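Local atomic coordinates of Fe-regulated protein B (Neisseria meningitidis, PDB entry 4AIP), a protein that transports iron across the bacterial outer membrane as a TonB-dependent transporter, with its siderophore-uptake and receptor roles only probable. Residues Q63-R68 with A550-Y554; D122-S126 with N329-K335; I160-N164 with Y503-S507; R279-E283 with G344-A348; S524-K530 with R576-N580. All coordinates share one frame; numbering follows the deposited sequence.

Contact 1. Residues Q63-R68 with A550-Y554; sequences QGSKIR and ANGSY
Ser65 and Ser553 supply the hydrogen bond that joins the start of the plug to the inner wall of the barrel. The backbone N of Ser65 donates to the OG of Ser553 over 2.8 Å, and the N-H bends only moderately from the line to its acceptor (152°). The donor comes from the tip of a type II' β turn running from Gln63 to Lys66, which is closed by a bond of 3.0 Å from Lys66 N to Gln63 O. The turn thereby lends one of its amide groups to a strand that it does not pair with.

A weaker C-H...O contact accompanies this bond. Gly64, at the corner of the turn, brings its CA to 3.4 Å from Gly552 O, so two bare backbones lie close together.

Side-chain packing fills the flank. Asn551 has CG between its backbone N and carbonyl carbon (chi1 62°), which tips the amide toward the turn and places OD1 3.3 Å from Ser65 CB. The amide stands nearly upright to the Arg68 guanidinium, their planes 79° apart, with OD1 over one guanidinium face. That oxygen is buried and finds no hydrogen-bonding partner in the model, whereas Arg68 NH1 forms a salt bridge with Glu590.

In the fold, strand 548-563 runs between barrel strands 532-544 and 575-597. The turn leads into plug strand 67-73, the edge of a small mixed sheet, beside strand 144-151, where Lys66 NZ is bound by the carbonyls of Lys151 and Ala153.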
# COMPACT_ATOMS: atom_id res chain seq x y z
N GLN B 63 13.98 1.35 44.95
CA GLN B 63 14.93 2.45 44.91
C GLN B 63 14.20 3.79 44.84
O GLN B 63 14.53 4.65 44.05
CB GLN B 63 15.91 2.26 43.79
CG GLN B 63 16.87 1.14 44.08
CD GLN B 63 17.74 0.83 42.93
OE1 GLN B 63 17.71 -0.31 42.39
NE2 GLN B 63 18.55 1.83 42.51
N GLY B 64 13.22 3.92 45.74
CA GLY B 64 12.25 4.97 45.70
C GLY B 64 11.58 5.00 44.33
O GLY B 64 10.74 4.15 43.99
N SER B 65 12.04 5.93 43.52
CA SER B 65 11.40 6.24 42.27
C SER B 65 12.38 6.15 41.08
O SER B 65 12.04 6.51 39.92
CB SER B 65 10.83 7.66 42.38
OG SER B 65 10.17 8.03 41.22
N LYS B 66 13.59 5.68 41.35
CA LYS B 66 14.60 5.62 40.33
C LYS B 66 14.47 4.46 39.29
O LYS B 66 14.95 4.56 38.16
CB LYS B 66 15.94 5.66 41.00
CG LYS B 66 17.10 5.21 40.21
CD LYS B 66 18.24 4.92 41.15
CE LYS B 66 19.51 4.43 40.43
NZ LYS B 66 20.06 5.46 39.51
N ILE B 67 13.80 3.38 39.68
CA ILE B 67 13.51 2.29 38.79
C ILE B 67 12.04 2.08 38.96
O ILE B 67 11.56 1.80 40.06
CB ILE B 67 14.31 0.98 39.16
CG1 ILE B 67 15.79 1.19 38.84
CG2 ILE B 67 13.85 -0.20 38.36
CD1 ILE B 67 16.72 0.15 39.50
N ARG B 68 11.32 2.27 37.86
CA ARG B 68 9.90 2.04 37.85
C ARG B 68 9.64 0.97 36.81
O ARG B 68 9.78 1.19 35.58
CB ARG B 68 9.12 3.32 37.63
CG ARG B 68 8.07 3.59 38.72
CD ARG B 68 7.91 5.10 38.86
NE ARG B 68 6.70 5.46 39.62
CZ ARG B 68 6.46 6.69 40.10
NH1 ARG B 68 7.35 7.68 39.93
NH2 ARG B 68 5.35 6.94 40.81
N ALA B 550 3.63 5.25 48.76
CA ALA B 550 4.34 6.47 48.47
C ALA B 550 5.79 6.13 48.23
O ALA B 550 6.29 5.07 48.70
CB ALA B 550 4.16 7.48 49.64
N ASN B 551 6.47 7.02 47.48
CA ASN B 551 7.83 6.77 47.13
C ASN B 551 8.40 8.14 46.94
O ASN B 551 7.67 9.10 46.62
CB ASN B 551 7.88 5.97 45.84
CG ASN B 551 7.27 6.72 44.67
OD1 ASN B 551 7.92 7.62 44.03
ND2 ASN B 551 6.04 6.41 44.37
N GLY B 552 9.71 8.23 47.09
CA GLY B 552 10.43 9.50 46.96
C GLY B 552 11.87 9.19 46.53
O GLY B 552 12.43 8.14 46.88
N SER B 553 12.44 10.12 45.77
CA SER B 553 13.76 10.00 45.28
C SER B 553 14.36 11.42 45.28
O SER B 553 13.70 12.40 44.90
CB SER B 553 13.78 9.45 43.83
OG SER B 553 13.93 8.01 43.78
N TYR B 554 15.59 11.51 45.80
CA TYR B 554 16.47 12.65 45.51
C TYR B 554 17.72 12.13 44.83
O TYR B 554 18.20 11.01 45.12
CB TYR B 554 16.79 13.44 46.78
CG TYR B 554 17.05 14.92 46.45
CD1 TYR B 554 18.25 15.30 45.85
CD2 TYR B 554 16.07 15.90 46.65
CE1 TYR B 554 18.51 16.60 45.51
CE2 TYR B 554 16.32 17.21 46.28
CZ TYR B 554 17.52 17.56 45.70
OH TYR B 554 17.80 18.86 45.33

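Contact 2. Residues D122-S126 with N329-K335; sequences DNAYS and NAYVLEK
Tyr331 meets Ala124 with CG between the backbone N and the carbonyl carbon (chi1 62°), which turns one ring face to the methyl of Ala124. The arrangement belongs to the plug-in-barrel fold of TonB-dependent transporters: 122-126 is a plug loop, and 329-335 is part of a long barrel strand whose inward residues, Asn329, Tyr331, Leu333 and Lys335, alternate with Ala330 and Val332, which point away from the plug.

The central element is a CH-π contact. The methyl of Ala124 lies over the middle of the Tyr331 ring, 5° from the ring normal. The phenol oxygen reaches along the loop until Tyr331 OH is 3.6 Å from Tyr125 N. Next along the strand, Leu333 directs one branch at the loop backbone, CD1 lying 3.7 Å from Tyr125 N and the same distance from Ser126 N. At the other end the amides of Asn123 and Asn329 lie almost in parallel planes, 16° apart.

Tyr125 itself turns away from the strand. Its ring meets Lys120 in a cation-π interaction and its hydroxyl is hydrogen-bonded to Ile160 N, so the loop is held from its plug side as well as by the barrel. Barrel strands 302-318 and 355-371 flank the contact, contributing Asn310 and Asn365 respectively.

At the last inward residue, the bent chain of Lys335 brings NZ to 3.3 Å from Ser126 OG, at an angle too poor for a hydrogen bond; that hydroxyl is instead bonded to Ser128 N.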
# COMPACT_ATOMS: atom_id res chain seq x y z
N ASP B 122 12.90 -4.56 23.33
CA ASP B 122 13.45 -5.90 23.38
C ASP B 122 14.98 -5.85 23.55
O ASP B 122 15.71 -6.66 22.97
CB ASP B 122 13.11 -6.62 22.08
CG ASP B 122 11.60 -6.78 21.87
OD1 ASP B 122 10.88 -7.00 22.87
OD2 ASP B 122 11.17 -6.72 20.71
N ASN B 123 15.44 -4.87 24.32
CA ASN B 123 16.85 -4.74 24.65
C ASN B 123 17.74 -4.49 23.40
O ASN B 123 18.82 -5.08 23.28
CB ASN B 123 17.36 -5.95 25.44
CG ASN B 123 18.56 -5.60 26.32
OD1 ASN B 123 18.86 -4.42 26.58
ND2 ASN B 123 19.29 -6.65 26.75
N ALA B 124 17.26 -3.63 22.50
CA ALA B 124 18.06 -3.12 21.36
C ALA B 124 17.89 -1.60 21.26
O ALA B 124 16.76 -1.09 21.37
CB ALA B 124 17.57 -3.79 20.09
N TYR B 125 18.96 -0.85 21.04
CA TYR B 125 18.85 0.61 21.09
C TYR B 125 20.02 1.25 20.37
O TYR B 125 21.16 0.80 20.51
CB TYR B 125 18.75 1.09 22.53
CG TYR B 125 19.78 0.47 23.51
CD1 TYR B 125 19.58 -0.82 24.06
CD2 TYR B 125 20.88 1.17 23.92
CE1 TYR B 125 20.46 -1.38 24.97
CE2 TYR B 125 21.80 0.62 24.84
CZ TYR B 125 21.59 -0.66 25.35
OH TYR B 125 22.50 -1.23 26.25
N SER B 126 19.74 2.29 19.60
CA SER B 126 20.77 3.01 18.90
C SER B 126 21.00 4.27 19.72
O SER B 126 20.15 4.60 20.60
CB SER B 126 20.26 3.39 17.51
OG SER B 126 21.18 4.32 16.91
N ASN B 329 20.51 -12.07 23.38
CA ASN B 329 19.77 -11.17 22.51
C ASN B 329 20.86 -10.95 21.41
O ASN B 329 22.03 -10.77 21.73
CB ASN B 329 19.53 -9.87 23.33
CG ASN B 329 18.97 -8.76 22.54
OD1 ASN B 329 18.19 -8.98 21.67
ND2 ASN B 329 19.27 -7.57 22.90
N ALA B 330 20.49 -11.05 20.14
CA ALA B 330 21.34 -10.56 19.04
C ALA B 330 20.35 -9.96 18.08
O ALA B 330 19.31 -10.53 17.83
CB ALA B 330 22.11 -11.70 18.36
N TYR B 331 20.64 -8.78 17.56
CA TYR B 331 19.62 -8.10 16.82
C TYR B 331 20.26 -7.29 15.75
O TYR B 331 21.45 -7.06 15.77
CB TYR B 331 18.85 -7.15 17.75
CG TYR B 331 19.66 -6.03 18.40
CD1 TYR B 331 19.83 -4.82 17.77
CD2 TYR B 331 20.21 -6.20 19.68
CE1 TYR B 331 20.56 -3.79 18.35
CE2 TYR B 331 20.91 -5.18 20.28
CZ TYR B 331 21.08 -3.98 19.60
OH TYR B 331 21.76 -2.99 20.21
N VAL B 332 19.43 -6.78 14.84
CA VAL B 332 19.84 -5.76 13.87
C VAL B 332 18.74 -4.72 13.76
O VAL B 332 17.62 -5.05 13.44
CB VAL B 332 20.18 -6.38 12.48
CG1 VAL B 332 19.10 -7.29 12.03
CG2 VAL B 332 20.42 -5.36 11.43
N LEU B 333 19.08 -3.46 14.06
CA LEU B 333 18.14 -2.37 14.17
C LEU B 333 18.48 -1.46 13.02
O LEU B 333 19.68 -1.16 12.79
CB LEU B 333 18.44 -1.64 15.47
CG LEU B 333 17.39 -1.00 16.34
CD1 LEU B 333 18.13 -0.31 17.46
CD2 LEU B 333 16.55 -0.01 15.58
N GLU B 334 17.43 -1.04 12.32
CA GLU B 334 17.58 -0.15 11.18
C GLU B 334 16.78 1.07 11.39
O GLU B 334 15.59 0.99 11.76
CB GLU B 334 17.03 -0.75 9.91
CG GLU B 334 17.79 -1.93 9.43
CD GLU B 334 19.11 -1.56 8.66
OE1 GLU B 334 19.26 -0.37 8.18
OE2 GLU B 334 19.94 -2.51 8.51
N LYS B 335 17.42 2.20 11.14
CA LYS B 335 16.73 3.44 11.17
C LYS B 335 16.84 4.10 9.83
O LYS B 335 17.94 4.32 9.27
CB LYS B 335 17.26 4.33 12.25
CG LYS B 335 16.06 5.02 12.85
CD LYS B 335 16.27 5.66 14.19
CE LYS B 335 17.70 5.36 14.56
NZ LYS B 335 18.15 5.00 15.88

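Contact 3. Residues I160-N164 with Y503-S507; sequences IGATN and YASRS
An inverse γ turn centred on Ala162 presses against barrel strand 495-506, and Arg506 of that strand seizes the turn's own acceptor. Within the turn Thr163 N donates to Gly161 O over 2.7 Å. From the opposite face of the same carbonyl plane comes Arg506 NH1, 3.2 Å from Gly161 O, with an N-H...O angle of 157°. This second donor sits 35° out of the carbonyl plane, so the oxygen is gripped by two N-H groups, one from each face of its plane. CG of Arg506 is anti to the backbone N (chi1 179°), sending the chain straight off the strand before it bends at chi2 toward the turn.

This is a plug loop docked on the inner wall of the barrel in the TonB-dependent transporter fold, and the arginine serves other plug residues too: NH1 makes a salt bridge with Asp118, and NE a hydrogen bond to Asn115 O.

Around this polar core the two backbones come close. Gly161 CA makes a C-H...O contact of 3.4 Å with Ser505 O. Thr163 crosses Arg506 at about a right angle, its methyl CG2 resting 3.5 Å from Arg506 CB. The hydroxyl OG1 faces Arg506 CD at 3.6 Å and, though buried, has no polar partner in the model. Two residues earlier in the strand, the methyl of Ala504 packs against the turn, its CB 3.5 Å from Ala162 O.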
# COMPACT_ATOMS: atom_id res chain seq x y z
N ILE B 160 24.80 -0.57 27.76
CA ILE B 160 25.78 0.35 27.27
C ILE B 160 25.21 1.72 27.40
O ILE B 160 24.10 1.96 26.97
CB ILE B 160 26.08 0.10 25.77
CG1 ILE B 160 27.08 -1.03 25.59
CG2 ILE B 160 26.59 1.38 25.10
CD1 ILE B 160 26.79 -1.88 24.34
N GLY B 161 25.96 2.65 27.98
CA GLY B 161 25.60 4.08 27.85
C GLY B 161 24.61 4.60 28.88
O GLY B 161 24.04 5.69 28.72
N ALA B 162 24.43 3.84 29.96
CA ALA B 162 23.45 4.18 30.95
C ALA B 162 23.77 5.34 31.88
O ALA B 162 23.71 5.17 33.12
CB ALA B 162 23.05 2.95 31.77
N THR B 163 24.03 6.52 31.33
CA THR B 163 24.42 7.64 32.14
C THR B 163 23.20 8.34 32.69
O THR B 163 23.14 8.69 33.89
CB THR B 163 25.29 8.68 31.38
OG1 THR B 163 24.57 9.19 30.28
CG2 THR B 163 26.65 8.12 30.93
N ASN B 164 22.20 8.53 31.84
CA ASN B 164 21.06 9.30 32.28
C ASN B 164 19.72 8.52 32.33
O ASN B 164 18.71 9.10 32.74
CB ASN B 164 20.95 10.57 31.43
CG ASN B 164 21.68 11.73 32.05
OD1 ASN B 164 22.40 12.51 31.37
ND2 ASN B 164 21.51 11.87 33.37
N TYR B 503 28.51 4.95 38.69
CA TYR B 503 29.28 5.51 37.61
C TYR B 503 28.92 4.83 36.32
O TYR B 503 28.68 3.60 36.28
CB TYR B 503 30.78 5.25 37.84
CG TYR B 503 31.39 6.15 38.85
CD1 TYR B 503 31.37 5.84 40.21
CD2 TYR B 503 32.01 7.33 38.44
CE1 TYR B 503 31.95 6.69 41.17
CE2 TYR B 503 32.62 8.17 39.34
CZ TYR B 503 32.59 7.86 40.71
OH TYR B 503 33.17 8.77 41.61
N ALA B 504 28.89 5.62 35.26
CA ALA B 504 28.64 5.11 33.94
C ALA B 504 29.25 6.02 32.89
O ALA B 504 29.52 7.22 33.14
CB ALA B 504 27.16 4.92 33.70
N SER B 505 29.46 5.45 31.70
CA SER B 505 30.05 6.22 30.65
C SER B 505 29.28 6.11 29.35
O SER B 505 28.56 5.16 29.14
CB SER B 505 31.52 5.81 30.48
OG SER B 505 31.58 4.48 30.02
N ARG B 506 29.45 7.10 28.49
CA ARG B 506 28.67 7.18 27.28
C ARG B 506 29.54 7.77 26.18
O ARG B 506 29.99 8.92 26.26
CB ARG B 506 27.39 8.01 27.55
CG ARG B 506 26.47 8.22 26.36
CD ARG B 506 25.00 8.22 26.80
NE ARG B 506 24.09 8.50 25.69
CZ ARG B 506 23.14 7.68 25.23
NH1 ARG B 506 22.95 6.49 25.77
NH2 ARG B 506 22.37 8.07 24.22
N SER B 507 29.77 6.95 25.16
CA SER B 507 30.67 7.29 24.05
C SER B 507 30.16 8.41 23.16
O SER B 507 28.99 8.58 23.00
CB SER B 507 30.99 6.05 23.19
OG SER B 507 29.90 5.14 23.12

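Contact 4. Residues R279-E283 with G344-A348; sequences RTVRE and GTGYA
Arg282, which meets Tyr347 across this contact, has its NH1 gripped by two acceptors, Gln299 OE1 and Arg298 O. These hold the guanidinium in place beside the tyrosine. The contact joins two of the long loops that connect barrel strands in a TonB-dependent transporter. Residues 279-283 lead on from strand 278-279; the partner segment 344-348, ending in a short 3-10 turn, lies in the loop between strands 325-339 and 355-371.

The guanidinium and the phenol ring stand at 77° to each other, so that Tyr347 presents its edge to the flat face of Arg282. CE2 is the ring atom over that face, and Arg282 NE makes a weak hydrogen bond of 3.4 Å to Tyr347 OH. The ring also meets His133 of the plug.

Val281 also meets the ring at its edge. With CG1 anti to the backbone N (chi1 174°), that methyl lies 3.9 Å from Tyr347 CD2 and also 3.9 Å from Thr345 CG2, while the second branch turns to the loop backbone, placing Val281 CG2 3.4 Å from Gly344 O.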
# COMPACT_ATOMS: atom_id res chain seq x y z
N ARG B 279 5.93 16.26 5.30
CA ARG B 279 6.51 16.70 6.52
C ARG B 279 7.48 17.73 6.10
O ARG B 279 7.84 17.80 4.90
CB ARG B 279 7.25 15.57 7.19
CG ARG B 279 6.32 14.40 7.56
CD ARG B 279 5.50 14.69 8.83
NE ARG B 279 6.37 14.72 10.00
CZ ARG B 279 6.04 15.11 11.23
NH1 ARG B 279 4.82 15.56 11.48
NH2 ARG B 279 6.92 15.09 12.21
N THR B 280 7.92 18.53 7.05
CA THR B 280 8.71 19.69 6.74
C THR B 280 10.17 19.33 6.97
O THR B 280 10.48 18.39 7.70
CB THR B 280 8.27 20.90 7.62
OG1 THR B 280 8.50 20.60 9.01
CG2 THR B 280 6.84 21.11 7.51
N VAL B 281 11.05 20.04 6.29
CA VAL B 281 12.48 19.89 6.52
C VAL B 281 12.47 20.35 7.95
O VAL B 281 11.80 21.32 8.24
CB VAL B 281 13.27 20.94 5.68
CG1 VAL B 281 14.80 20.90 6.03
CG2 VAL B 281 13.00 20.79 4.16
N ARG B 282 13.11 19.70 8.90
CA ARG B 282 12.95 20.30 10.27
C ARG B 282 11.60 20.07 10.91
O ARG B 282 10.81 21.00 11.03
CB ARG B 282 13.09 21.83 10.28
CG ARG B 282 14.44 22.39 10.05
CD ARG B 282 14.40 23.89 10.20
NE ARG B 282 15.36 24.54 9.32
CZ ARG B 282 15.14 24.82 8.03
NH1 ARG B 282 13.97 24.54 7.45
NH2 ARG B 282 16.10 25.40 7.32
N GLU B 283 11.37 18.86 11.40
CA GLU B 283 10.05 18.53 11.95
C GLU B 283 9.69 19.18 13.28
O GLU B 283 8.53 19.09 13.74
CB GLU B 283 9.94 17.03 12.05
CG GLU B 283 10.40 16.37 10.78
CD GLU B 283 10.11 14.91 10.75
OE1 GLU B 283 9.74 14.31 11.81
OE2 GLU B 283 10.27 14.36 9.65
N GLY B 344 14.78 20.96 -1.55
CA GLY B 344 14.61 22.04 -0.58
C GLY B 344 15.11 21.65 0.79
O GLY B 344 14.80 22.32 1.75
N THR B 345 15.87 20.57 0.90
CA THR B 345 16.46 20.16 2.15
C THR B 345 17.96 20.47 2.20
O THR B 345 18.76 19.66 1.72
CB THR B 345 16.25 18.65 2.38
OG1 THR B 345 14.90 18.30 2.06
CG2 THR B 345 16.56 18.25 3.83
N GLY B 346 18.33 21.61 2.80
CA GLY B 346 19.74 22.06 2.88
C GLY B 346 20.64 21.00 3.48
O GLY B 346 21.72 20.72 2.95
N TYR B 347 20.15 20.37 4.55
CA TYR B 347 20.92 19.41 5.37
C TYR B 347 21.29 18.12 4.65
O TYR B 347 22.27 17.48 5.00
CB TYR B 347 20.19 19.09 6.68
CG TYR B 347 19.76 20.31 7.45
CD1 TYR B 347 20.68 21.02 8.24
CD2 TYR B 347 18.45 20.76 7.41
CE1 TYR B 347 20.29 22.18 8.95
CE2 TYR B 347 18.05 21.91 8.12
CZ TYR B 347 18.98 22.60 8.88
OH TYR B 347 18.61 23.69 9.57
N ALA B 348 20.49 17.75 3.66
CA ALA B 348 20.76 16.56 2.86
C ALA B 348 21.61 16.90 1.61
O ALA B 348 21.84 16.04 0.76
CB ALA B 348 19.44 15.83 2.48

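Contact 5. Residues S524-K530 with R576-N580; sequences SIADGTK and REAVN
Ser524 and Arg576 open a short run of parallel β pairing: Ser524 N donates to Arg576 O over 2.7 Å. Two more bonds follow, Ala578 N to Ser524 O at 2.8 Å and Ala526 N to Ala578 O at 2.9 Å, the last nearly straight (172°). Ala578 thus uses both its amide N and its carbonyl O toward one neighbour, as parallel strands do. The pairing is notable because neighbouring wall strands of such a barrel run antiparallel; here strand 522-525, in a connecting segment, lies along the outset of strand 575-597.

Glu577 adds a weaker C-H...O contact, its CA standing 3.2 Å from Ser524 O. Its side chain and that of Ser524 share one face of the pair, whereas Ile525 and Ala578 occupy the other. The chain of Glu577 is extended beyond CG and runs alongside Ala526, bringing OE1 to 3.4 Å from Ala526 CB. Its carboxylate is held from outside by a salt bridge to Arg569 and a hydrogen bond from Gln567.

Apolar packing is modest. Ala526 CB touches Val579 CG1 at 3.6 Å, and Ile525 CG1 approaches Ala578 CB at 4.2 Å. After the type I turn from Ala526 to Thr529, the chain of Lys530 crosses the Asn580 side chain at about a right angle.

The clear hydrogen bonds across this contact are therefore all between backbone atoms. The acidic groups nearby have partners of their own, Asp527 with Lys474 and Glu577 with Arg569, which would probably favour their ionised forms.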
# COMPACT_ATOMS: atom_id res chain seq x y z
N SER B 524 35.01 15.29 12.01
CA SER B 524 35.96 14.33 12.51
C SER B 524 35.90 14.26 14.04
O SER B 524 34.91 14.69 14.65
CB SER B 524 37.36 14.67 11.98
OG SER B 524 38.32 13.77 12.47
N ILE B 525 36.95 13.71 14.63
CA ILE B 525 37.04 13.53 16.08
C ILE B 525 38.48 13.84 16.53
O ILE B 525 39.44 13.41 15.91
CB ILE B 525 36.55 12.09 16.49
CG1 ILE B 525 36.48 11.93 18.01
CG2 ILE B 525 37.34 10.97 15.79
CD1 ILE B 525 35.81 10.66 18.46
N ALA B 526 38.62 14.63 17.59
CA ALA B 526 39.93 15.02 18.10
C ALA B 526 40.64 13.84 18.76
O ALA B 526 40.01 12.86 19.14
CB ALA B 526 39.81 16.16 19.07
N ASP B 527 41.96 13.97 18.92
CA ASP B 527 42.81 12.84 19.27
C ASP B 527 42.56 12.21 20.61
O ASP B 527 42.60 10.98 20.72
CB ASP B 527 44.29 13.18 19.16
CG ASP B 527 44.76 13.31 17.74
OD1 ASP B 527 44.14 12.76 16.82
OD2 ASP B 527 45.78 13.98 17.54
N GLY B 528 42.33 13.00 21.65
CA GLY B 528 42.18 12.37 22.95
C GLY B 528 40.76 12.20 23.41
O GLY B 528 40.54 11.92 24.58
N THR B 529 39.79 12.39 22.51
CA THR B 529 38.42 12.56 22.96
C THR B 529 37.95 11.34 23.63
O THR B 529 38.38 10.25 23.30
CB THR B 529 37.43 13.20 21.97
OG1 THR B 529 36.22 12.44 21.89
CG2 THR B 529 38.00 13.38 20.67
N LYS B 530 37.13 11.51 24.64
CA LYS B 530 36.73 10.38 25.42
C LYS B 530 35.29 10.42 25.74
O LYS B 530 34.56 11.32 25.34
CB LYS B 530 37.50 10.36 26.70
CG LYS B 530 37.80 11.77 27.13
CD LYS B 530 38.14 11.77 28.55
CE LYS B 530 39.20 10.67 28.83
NZ LYS B 530 40.47 11.05 28.13
N ARG B 576 36.07 20.09 11.13
CA ARG B 576 35.90 20.20 12.57
C ARG B 576 35.88 18.83 13.22
O ARG B 576 35.71 17.83 12.57
CB ARG B 576 34.64 20.92 12.95
CG ARG B 576 34.17 21.96 12.06
CD ARG B 576 32.90 22.44 12.64
NE ARG B 576 32.20 23.31 11.71
CZ ARG B 576 31.16 22.96 10.96
NH1 ARG B 576 30.63 21.72 11.01
NH2 ARG B 576 30.64 23.88 10.16
N GLU B 577 36.09 18.80 14.53
CA GLU B 577 36.26 17.55 15.25
C GLU B 577 35.41 17.59 16.48
O GLU B 577 35.37 18.62 17.16
CB GLU B 577 37.70 17.37 15.73
CG GLU B 577 38.76 17.90 14.81
CD GLU B 577 40.16 17.91 15.48
OE1 GLU B 577 40.29 18.46 16.60
OE2 GLU B 577 41.12 17.40 14.86
N ALA B 578 34.77 16.46 16.78
CA ALA B 578 34.20 16.24 18.09
C ALA B 578 35.29 16.36 19.13
O ALA B 578 36.39 15.84 18.96
CB ALA B 578 33.54 14.88 18.21
N VAL B 579 34.93 17.03 20.22
CA VAL B 579 35.76 17.25 21.39
C VAL B 579 34.96 17.26 22.69
O VAL B 579 33.81 17.73 22.74
CB VAL B 579 36.41 18.64 21.34
CG1 VAL B 579 37.62 18.58 20.53
CG2 VAL B 579 35.40 19.74 20.83
N ASN B 580 35.59 16.79 23.75
CA ASN B 580 35.08 17.08 25.10
C ASN B 580 35.07 18.59 25.35
O ASN B 580 36.01 19.32 25.00
CB ASN B 580 35.85 16.29 26.16
CG ASN B 580 36.04 14.84 25.73
OD1 ASN B 580 35.08 14.08 25.62
ND2 ASN B 580 37.26 14.49 25.41

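From the N terminus, 63-68 opens the long loop that contact 1 closes at 550-554, and contacts 2, 3 and 4 lie within it. Contact 2 starts at 122-126 and contact 3 at 160-164; contact 2 closes first, at 329-335, so the two cross, and they touch directly through Tyr125 and Ile160. Contact 4 crosses contact 2 but falls wholly within the span of contact 3, which closes at 503-507. Contact 5 then begins and crosses contact 1. Contacts 1 to 3 tie the plug to three parts of the barrel wall, whereas contacts 4 and 5 join parts of the barrel to each other.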